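Putative metal-dependent phosphoesterase (Bifidobacterium adolescentis, PDB 3O0F) hydrolyses phosphoesters with the help of a cluster of iron and zinc ions and binds adenosine monophosphate in a pocket beside it. Local coordinates at residues L219-W233 / L245-G259. Sequence-based numbering, arbitrary orientation.
Sequences LDAMIADGLDGLEVW and LLTIAARHDLLVTGG
Two backbone amides grip the carbonyl of Thr257: Val232 N at 2.8 Å from Thr257 O, tilted from the carbonyl plane, and Trp233 N at 3.0 Å, in that plane. This double hold marks a beta bulge, where parallel pairing slips by one residue before Gly259 N reaches Trp233 O. Gly258 packs its CA against CB of Trp233, 3.6 Å away. Strand 229-233, helix 239-252 and strand 255-258 form a beta-alpha-beta unit at one edge of the mixed sheet of this PHP domain, a fold of the TIM-barrel clan. On the helix side, Leu230 sends CD1 to within 3.5 Å of Leu245 O, and its CG meets Leu254 CD1. Val232 CG2 lies 3.6 Å from Val256 CG1, which touches Trp233 NE1, while Leu246 CD1 meets Trp233 CH2. From helix 216-225, before the strand, Ile223 CD1 sits over one face of the His252 ring, a CH-pi contact 3.9 Å from its centroid. On the other face, Glu231 is extended, CG anti to the backbone N (chi1 176°), and as a second-shell group probably helps position the iron ligands His18 and His203: OE2 accepts hydrogen bonds from His18 ND1 and a water shared with Thr257 OG1, OE1 from His203 N.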
ATOM      1  N   LEU A 219      -4.393  -6.595 -17.458  1.00 15.26           N
ATOM      2  CA  LEU A 219      -5.409  -6.827 -16.456  1.00 14.80           C
ATOM      3  C   LEU A 219      -6.073  -8.173 -16.677  1.00 18.15           C
ATOM      4  O   LEU A 219      -6.333  -8.874 -15.703  1.00 15.27           O
ATOM      5  CB  LEU A 219      -6.456  -5.691 -16.382  1.00 14.95           C
ATOM      6  CG  LEU A 219      -5.925  -4.398 -15.732  1.00 16.72           C
ATOM      7  CD1 LEU A 219      -6.917  -3.253 -15.834  1.00 18.16           C
ATOM      8  CD2 LEU A 219      -5.536  -4.648 -14.264  1.00 14.79           C
ATOM      9  N   ASP A 220      -6.318  -8.550 -17.946  1.00 17.16           N
ATOM     10  CA  ASP A 220      -6.956  -9.822 -18.251  1.00 18.71           C
ATOM     11  C   ASP A 220      -6.108 -10.986 -17.790  1.00 17.32           C
ATOM     12  O   ASP A 220      -6.648 -11.896 -17.197  1.00 19.52           O
ATOM     13  CB  ASP A 220      -7.276  -9.979 -19.729  1.00 20.74           C
ATOM     14  CG  ASP A 220      -8.464  -9.120 -20.165  1.00 32.84           C
ATOM     15  OD1 ASP A 220      -9.281  -8.709 -19.306  1.00 34.36           O
ATOM     16  OD2 ASP A 220      -8.573  -8.858 -21.380  1.00 37.99           O
ATOM     17  N   ALA A 221      -4.798 -10.901 -17.998  1.00 17.91           N
ATOM     18  CA  ALA A 221      -3.861 -11.942 -17.574  1.00 19.35           C
ATOM     19  C   ALA A 221      -3.777 -12.071 -16.051  1.00 21.66           C
ATOM     20  O   ALA A 221      -3.679 -13.194 -15.496  1.00 17.60           O
ATOM     21  CB  ALA A 221      -2.505 -11.717 -18.192  1.00 17.52           C
HETATM   22  N   MSE A 222      -3.852 -10.939 -15.357  1.00 17.59           N
HETATM   23  CA  MSE A 222      -4.000 -10.967 -13.875  1.00 20.83           C
HETATM   24  C   MSE A 222      -5.333 -11.544 -13.398  1.00 17.53           C
HETATM   25  O   MSE A 222      -5.356 -12.332 -12.427  1.00 17.24           O
HETATM   26  CB  MSE A 222      -3.800  -9.587 -13.280  1.00 17.86           C
HETATM   27  CG  MSE A 222      -2.382  -9.120 -13.432  1.00 22.43           C
HETATM   28 SE   MSE A 222      -2.297  -7.188 -13.199  0.75 49.31          SE
HETATM   29  CE  MSE A 222      -2.651  -7.005 -11.324  1.00 30.11           C
ATOM     30  N   ILE A 223      -6.430 -11.196 -14.087  1.00 16.38           N
ATOM     31  CA  ILE A 223      -7.730 -11.798 -13.797  1.00 17.67           C
ATOM     32  C   ILE A 223      -7.630 -13.333 -13.959  1.00 21.56           C
ATOM     33  O   ILE A 223      -8.077 -14.073 -13.080  1.00 21.82           O
ATOM     34  CB  ILE A 223      -8.872 -11.191 -14.665  1.00 19.25           C
ATOM     35  CG1 ILE A 223      -9.156  -9.723 -14.258  1.00 20.66           C
ATOM     36  CG2 ILE A 223     -10.157 -12.038 -14.606  1.00 18.89           C
ATOM     37  CD1 ILE A 223     -10.026  -8.895 -15.302  1.00 13.24           C
ATOM     38  N   ALA A 224      -7.033 -13.806 -15.065  1.00 22.23           N
ATOM     39  CA  ALA A 224      -6.809 -15.259 -15.269  1.00 22.30           C
ATOM     40  C   ALA A 224      -5.913 -15.885 -14.177  1.00 21.52           C
ATOM     41  O   ALA A 224      -6.067 -17.042 -13.884  1.00 23.08           O
ATOM     42  CB  ALA A 224      -6.215 -15.524 -16.670  1.00 20.76           C
ATOM     43  N   ASP A 225      -4.967 -15.131 -13.613  1.00 23.60           N
ATOM     44  CA  ASP A 225      -4.088 -15.602 -12.527  1.00 25.26           C
ATOM     45  C   ASP A 225      -4.834 -15.801 -11.192  1.00 22.25           C
ATOM     46  O   ASP A 225      -4.305 -16.468 -10.314  1.00 23.57           O
ATOM     47  CB  ASP A 225      -2.964 -14.604 -12.230  1.00 26.59           C
ATOM     48  CG  ASP A 225      -1.955 -14.426 -13.371  1.00 41.46           C
ATOM     49  OD1 ASP A 225      -1.813 -15.327 -14.246  1.00 43.28           O
ATOM     50  OD2 ASP A 225      -1.290 -13.338 -13.359  1.00 44.46           O
ATOM     51  N   GLY A 226      -6.022 -15.193 -11.053  1.00 20.94           N
ATOM     52  CA  GLY A 226      -6.813 -15.146  -9.797  1.00 22.30           C
ATOM     53  C   GLY A 226      -7.071 -13.766  -9.153  1.00 19.20           C
ATOM     54  O   GLY A 226      -7.490 -13.702  -8.014  1.00 17.47           O
ATOM     55  N   LEU A 227      -6.850 -12.653  -9.863  1.00 18.20           N
ATOM     56  CA  LEU A 227      -7.120 -11.305  -9.305  1.00 13.15           C
ATOM     57  C   LEU A 227      -8.556 -11.189  -8.839  1.00 14.84           C
ATOM     58  O   LEU A 227      -9.488 -11.488  -9.580  1.00 16.04           O
ATOM     59  CB  LEU A 227      -6.788 -10.190 -10.313  1.00 12.78           C
ATOM     60  CG  LEU A 227      -6.963  -8.752  -9.811  1.00 12.70           C
ATOM     61  CD1 LEU A 227      -5.830  -8.364  -8.816  1.00 13.18           C
ATOM     62  CD2 LEU A 227      -6.975  -7.769 -11.018  1.00 14.95           C
ATOM     63  N   ASP A 228      -8.760 -10.747  -7.602  1.00 12.03           N
ATOM     64  CA  ASP A 228     -10.115 -10.660  -7.076  1.00 12.57           C
ATOM     65  C   ASP A 228     -10.791  -9.327  -7.384  1.00 14.50           C
ATOM     66  O   ASP A 228     -12.014  -9.259  -7.459  1.00 13.72           O
ATOM     67  CB  ASP A 228     -10.098 -10.866  -5.572  1.00 13.25           C
ATOM     68  CG  ASP A 228      -9.678 -12.260  -5.181  1.00 16.06           C
ATOM     69  OD1 ASP A 228     -10.566 -13.126  -5.177  1.00 25.67           O
ATOM     70  OD2 ASP A 228      -8.474 -12.462  -4.845  1.00 17.52           O
ATOM     71  N   GLY A 229     -10.011  -8.244  -7.466  1.00 13.14           N
ATOM     72  CA  GLY A 229     -10.606  -6.905  -7.517  1.00 13.99           C
ATOM     73  C   GLY A 229      -9.715  -5.776  -8.003  1.00 12.05           C
ATOM     74  O   GLY A 229      -8.522  -5.944  -8.210  1.00 13.69           O
ATOM     75  N   LEU A 230     -10.347  -4.621  -8.141  1.00 13.38           N
ATOM     76  CA  LEU A 230      -9.755  -3.356  -8.600  1.00 11.60           C
ATOM     77  C   LEU A 230     -10.152  -2.241  -7.642  1.00 11.39           C
ATOM     78  O   LEU A 230     -11.322  -2.111  -7.294  1.00 11.59           O
ATOM     79  CB  LEU A 230     -10.342  -3.007  -9.972  1.00 13.30           C
ATOM     80  CG  LEU A 230     -10.040  -3.997 -11.111  1.00 15.19           C
ATOM     81  CD1 LEU A 230     -10.690  -3.533 -12.417  1.00 13.30           C
ATOM     82  CD2 LEU A 230      -8.536  -4.166 -11.274  1.00 16.26           C
ATOM     83  N   GLU A 231      -9.163  -1.463  -7.205  1.00 11.47           N
ATOM     84  CA  GLU A 231      -9.373  -0.289  -6.410  1.00 12.19           C
ATOM     85  C   GLU A 231      -9.743   0.829  -7.364  1.00 15.24           C
ATOM     86  O   GLU A 231      -8.910   1.252  -8.171  1.00 14.85           O
ATOM     87  CB  GLU A 231      -8.077   0.055  -5.656  1.00 10.24           C
ATOM     88  CG  GLU A 231      -8.170   1.328  -4.877  1.00 15.21           C
ATOM     89  CD  GLU A 231      -6.932   1.579  -4.038  1.00 21.61           C
ATOM     90  OE1 GLU A 231      -5.825   1.683  -4.621  1.00 17.44           O
ATOM     91  OE2 GLU A 231      -7.062   1.679  -2.793  1.00 16.07           O
ATOM     92  N   VAL A 232     -10.997   1.280  -7.278  1.00 13.41           N
ATOM     93  CA  VAL A 232     -11.518   2.285  -8.148  1.00 13.36           C
ATOM     94  C   VAL A 232     -11.606   3.626  -7.467  1.00 14.18           C
ATOM     95  O   VAL A 232     -11.229   4.677  -8.060  1.00 11.85           O
ATOM     96  CB  VAL A 232     -12.925   1.890  -8.729  1.00 16.35           C
ATOM     97  CG1 VAL A 232     -13.496   3.049  -9.555  1.00 11.58           C
ATOM     98  CG2 VAL A 232     -12.796   0.601  -9.574  1.00 17.76           C
ATOM     99  N   TRP A 233     -12.095   3.617  -6.233  1.00 13.22           N
ATOM    100  CA  TRP A 233     -12.349   4.869  -5.529  1.00 14.83           C
ATOM    101  C   TRP A 233     -11.063   5.278  -4.824  1.00 13.10           C
ATOM    102  O   TRP A 233     -10.790   4.865  -3.691  1.00 10.36           O
ATOM    103  CB  TRP A 233     -13.509   4.734  -4.569  1.00 14.87           C
ATOM    104  CG  TRP A 233     -14.675   3.930  -5.111  1.00 12.43           C
ATOM    105  CD1 TRP A 233     -15.195   2.805  -4.579  1.00 16.16           C
ATOM    106  CD2 TRP A 233     -15.453   4.234  -6.269  1.00 14.57           C
ATOM    107  NE1 TRP A 233     -16.280   2.384  -5.332  1.00 17.66           N
ATOM    108  CE2 TRP A 233     -16.444   3.240  -6.383  1.00 16.92           C
ATOM    109  CE3 TRP A 233     -15.417   5.271  -7.217  1.00 18.88           C
ATOM    110  CZ2 TRP A 233     -17.391   3.234  -7.425  1.00 19.29           C
ATOM    111  CZ3 TRP A 233     -16.354   5.276  -8.250  1.00 25.34           C
ATOM    112  CH2 TRP A 233     -17.332   4.259  -8.339  1.00 23.87           C
ATOM    113  N   LEU A 245     -12.246   1.074 -15.384  1.00 13.86           N
ATOM    114  CA  LEU A 245     -12.018  -0.011 -14.431  1.00 14.33           C
ATOM    115  C   LEU A 245     -13.345  -0.638 -13.950  1.00 14.33           C
ATOM    116  O   LEU A 245     -13.413  -1.840 -13.715  1.00 17.06           O
ATOM    117  CB  LEU A 245     -11.169   0.515 -13.239  1.00 11.78           C
ATOM    118  CG  LEU A 245      -9.725   0.988 -13.502  1.00 11.70           C
ATOM    119  CD1 LEU A 245      -9.191   1.712 -12.233  1.00 13.02           C
ATOM    120  CD2 LEU A 245      -8.741  -0.171 -13.884  1.00 13.57           C
ATOM    121  N   LEU A 246     -14.388   0.184 -13.791  1.00 15.39           N
ATOM    122  CA  LEU A 246     -15.711  -0.304 -13.386  1.00 16.83           C
ATOM    123  C   LEU A 246     -16.274  -1.245 -14.460  1.00 16.72           C
ATOM    124  O   LEU A 246     -16.931  -2.225 -14.147  1.00 15.18           O
ATOM    125  CB  LEU A 246     -16.685   0.860 -13.173  1.00 19.83           C
ATOM    126  CG  LEU A 246     -16.503   1.702 -11.912  1.00 18.42           C
ATOM    127  CD1 LEU A 246     -17.372   2.948 -11.998  1.00 14.54           C
ATOM    128  CD2 LEU A 246     -16.752   0.874 -10.618  1.00 16.24           C
ATOM    129  N   THR A 247     -16.017  -0.921 -15.723  1.00 14.46           N
ATOM    130  CA  THR A 247     -16.462  -1.729 -16.810  1.00 17.17           C
ATOM    131  C   THR A 247     -15.770  -3.069 -16.822  1.00 17.19           C
ATOM    132  O   THR A 247     -16.425  -4.091 -17.024  1.00 21.03           O
ATOM    133  CB  THR A 247     -16.274  -0.998 -18.162  1.00 18.65           C
ATOM    134  OG1 THR A 247     -17.057   0.195 -18.124  1.00 17.91           O
ATOM    135  CG2 THR A 247     -16.713  -1.881 -19.344  1.00 19.72           C
ATOM    136  N   ILE A 248     -14.444  -3.070 -16.640  1.00 15.74           N
ATOM    137  CA  ILE A 248     -13.694  -4.301 -16.557  1.00 15.73           C
ATOM    138  C   ILE A 248     -14.170  -5.156 -15.371  1.00 16.89           C
ATOM    139  O   ILE A 248     -14.397  -6.366 -15.521  1.00 16.75           O
ATOM    140  CB  ILE A 248     -12.174  -4.049 -16.451  1.00 16.85           C
ATOM    141  CG1 ILE A 248     -11.647  -3.440 -17.780  1.00 18.44           C
ATOM    142  CG2 ILE A 248     -11.446  -5.362 -16.040  1.00 14.48           C
ATOM    143  CD1 ILE A 248     -10.274  -2.778 -17.652  1.00 14.82           C
ATOM    144  N   ALA A 249     -14.354  -4.518 -14.215  1.00 16.29           N
ATOM    145  CA  ALA A 249     -14.868  -5.200 -13.040  1.00 16.13           C
ATOM    146  C   ALA A 249     -16.283  -5.797 -13.270  1.00 21.03           C
ATOM    147  O   ALA A 249     -16.537  -6.952 -12.915  1.00 19.56           O
ATOM    148  CB  ALA A 249     -14.802  -4.269 -11.777  1.00 15.19           C
ATOM    149  N   ALA A 250     -17.187  -5.051 -13.900  1.00 22.25           N
ATOM    150  CA  ALA A 250     -18.537  -5.577 -14.171  1.00 23.14           C
ATOM    151  C   ALA A 250     -18.461  -6.775 -15.108  1.00 24.35           C
ATOM    152  O   ALA A 250     -19.114  -7.774 -14.860  1.00 26.10           O
ATOM    153  CB  ALA A 250     -19.439  -4.518 -14.772  1.00 23.30           C
ATOM    154  N   ARG A 251     -17.625  -6.699 -16.143  1.00 22.47           N
ATOM    155  CA  ARG A 251     -17.520  -7.773 -17.136  1.00 26.89           C
ATOM    156  C   ARG A 251     -16.971  -9.078 -16.564  1.00 24.56           C
ATOM    157  O   ARG A 251     -17.301 -10.134 -17.054  1.00 26.54           O
ATOM    158  CB  ARG A 251     -16.650  -7.344 -18.345  1.00 26.30           C
ATOM    159  CG  ARG A 251     -16.801  -8.224 -19.613  1.00 35.91           C
ATOM    160  N   HIS A 252     -16.124  -8.998 -15.547  1.00 22.39           N
ATOM    161  CA  HIS A 252     -15.478 -10.176 -14.967  1.00 23.04           C
ATOM    162  C   HIS A 252     -15.908 -10.431 -13.526  1.00 23.63           C
ATOM    163  O   HIS A 252     -15.292 -11.210 -12.825  1.00 22.81           O
ATOM    164  CB  HIS A 252     -13.961 -10.006 -15.005  1.00 21.12           C
ATOM    165  CG  HIS A 252     -13.406 -10.042 -16.385  1.00 23.77           C
ATOM    166  ND1 HIS A 252     -13.217 -11.229 -17.061  1.00 24.36           N
ATOM    167  CD2 HIS A 252     -13.045  -9.049 -17.243  1.00 20.18           C
ATOM    168  CE1 HIS A 252     -12.734 -10.969 -18.268  1.00 32.53           C
ATOM    169  NE2 HIS A 252     -12.590  -9.660 -18.392  1.00 22.03           N
ATOM    170  N   ASP A 253     -16.949  -9.768 -13.084  1.00 23.15           N
ATOM    171  CA  ASP A 253     -17.422  -9.960 -11.747  1.00 28.08           C
ATOM    172  C   ASP A 253     -16.365  -9.723 -10.659  1.00 27.33           C
ATOM    173  O   ASP A 253     -16.308 -10.487  -9.704  1.00 25.82           O
ATOM    174  CB  ASP A 253     -17.942 -11.398 -11.639  1.00 33.16           C
ATOM    175  CG  ASP A 253     -19.233 -11.475 -10.903  1.00 48.79           C
ATOM    176  OD1 ASP A 253     -20.263 -11.045 -11.492  1.00 60.59           O
ATOM    177  OD2 ASP A 253     -19.211 -11.977  -9.757  1.00 59.97           O
ATOM    178  N   LEU A 254     -15.527  -8.695 -10.813  1.00 21.88           N
ATOM    179  CA  LEU A 254     -14.527  -8.390  -9.836  1.00 18.76           C
ATOM    180  C   LEU A 254     -15.117  -7.530  -8.729  1.00 16.21           C
ATOM    181  O   LEU A 254     -16.045  -6.774  -8.924  1.00 17.99           O
ATOM    182  CB  LEU A 254     -13.330  -7.675 -10.474  1.00 18.68           C
ATOM    183  CG  LEU A 254     -12.640  -8.378 -11.644  1.00 17.82           C
ATOM    184  CD1 LEU A 254     -11.485  -7.543 -12.172  1.00 20.26           C
ATOM    185  CD2 LEU A 254     -12.196  -9.818 -11.282  1.00 11.32           C
ATOM    186  N   LEU A 255     -14.505  -7.603  -7.569  1.00 17.04           N
ATOM    187  CA  LEU A 255     -14.767  -6.665  -6.495  1.00 15.55           C
ATOM    188  C   LEU A 255     -14.234  -5.252  -6.812  1.00 14.41           C
ATOM    189  O   LEU A 255     -13.201  -5.088  -7.463  1.00 14.13           O
ATOM    190  CB  LEU A 255     -14.084  -7.149  -5.200  1.00 13.49           C
ATOM    191  CG  LEU A 255     -14.454  -8.562  -4.778  1.00 19.37           C
ATOM    192  CD1 LEU A 255     -13.520  -8.974  -3.640  1.00 19.25           C
ATOM    193  CD2 LEU A 255     -15.986  -8.601  -4.454  1.00 17.33           C
ATOM    194  N   VAL A 256     -14.964  -4.238  -6.344  1.00 14.51           N
ATOM    195  CA  VAL A 256     -14.580  -2.849  -6.550  1.00 12.95           C
ATOM    196  C   VAL A 256     -14.344  -2.247  -5.172  1.00 13.07           C
ATOM    197  O   VAL A 256     -15.249  -2.291  -4.323  1.00 12.28           O
ATOM    198  CB  VAL A 256     -15.679  -2.093  -7.298  1.00 15.01           C
ATOM    199  CG1 VAL A 256     -15.361  -0.576  -7.351  1.00 10.77           C
ATOM    200  CG2 VAL A 256     -15.863  -2.698  -8.682  1.00 14.63           C
ATOM    201  N   THR A 257     -13.147  -1.714  -4.960  1.00 11.22           N
ATOM    202  CA  THR A 257     -12.746  -1.158  -3.678  1.00 13.22           C
ATOM    203  C   THR A 257     -12.402   0.337  -3.770  1.00 14.64           C
ATOM    204  O   THR A 257     -12.331   0.931  -4.850  1.00  9.45           O
ATOM    205  CB  THR A 257     -11.576  -1.971  -3.042  1.00 17.95           C
ATOM    206  OG1 THR A 257     -10.321  -1.686  -3.689  1.00 15.29           O
ATOM    207  CG2 THR A 257     -11.845  -3.486  -3.096  1.00 14.81           C
ATOM    208  N   GLY A 258     -12.303   0.947  -2.598  1.00 15.00           N
ATOM    209  CA  GLY A 258     -11.871   2.308  -2.440  1.00 11.00           C
ATOM    210  C   GLY A 258     -11.084   2.414  -1.130  1.00 14.17           C
ATOM    211  O   GLY A 258     -11.252   1.618  -0.193  1.00 11.90           O
ATOM    212  N   GLY A 259     -10.215   3.406  -1.062  1.00 12.92           N
ATOM    213  CA  GLY A 259      -9.461   3.669   0.136  1.00 14.01           C
ATOM    214  C   GLY A 259      -8.746   5.000   0.006  1.00 14.33           C
ATOM    215  O   GLY A 259      -8.664   5.547  -1.081  1.00 13.55           O
TER
HETATM  216  O   HOH W   1     -13.547 -11.750  -8.098  1.00 24.52           O
HETATM  217  O   HOH W   2      -8.952  -0.101  -1.801  1.00 19.04           O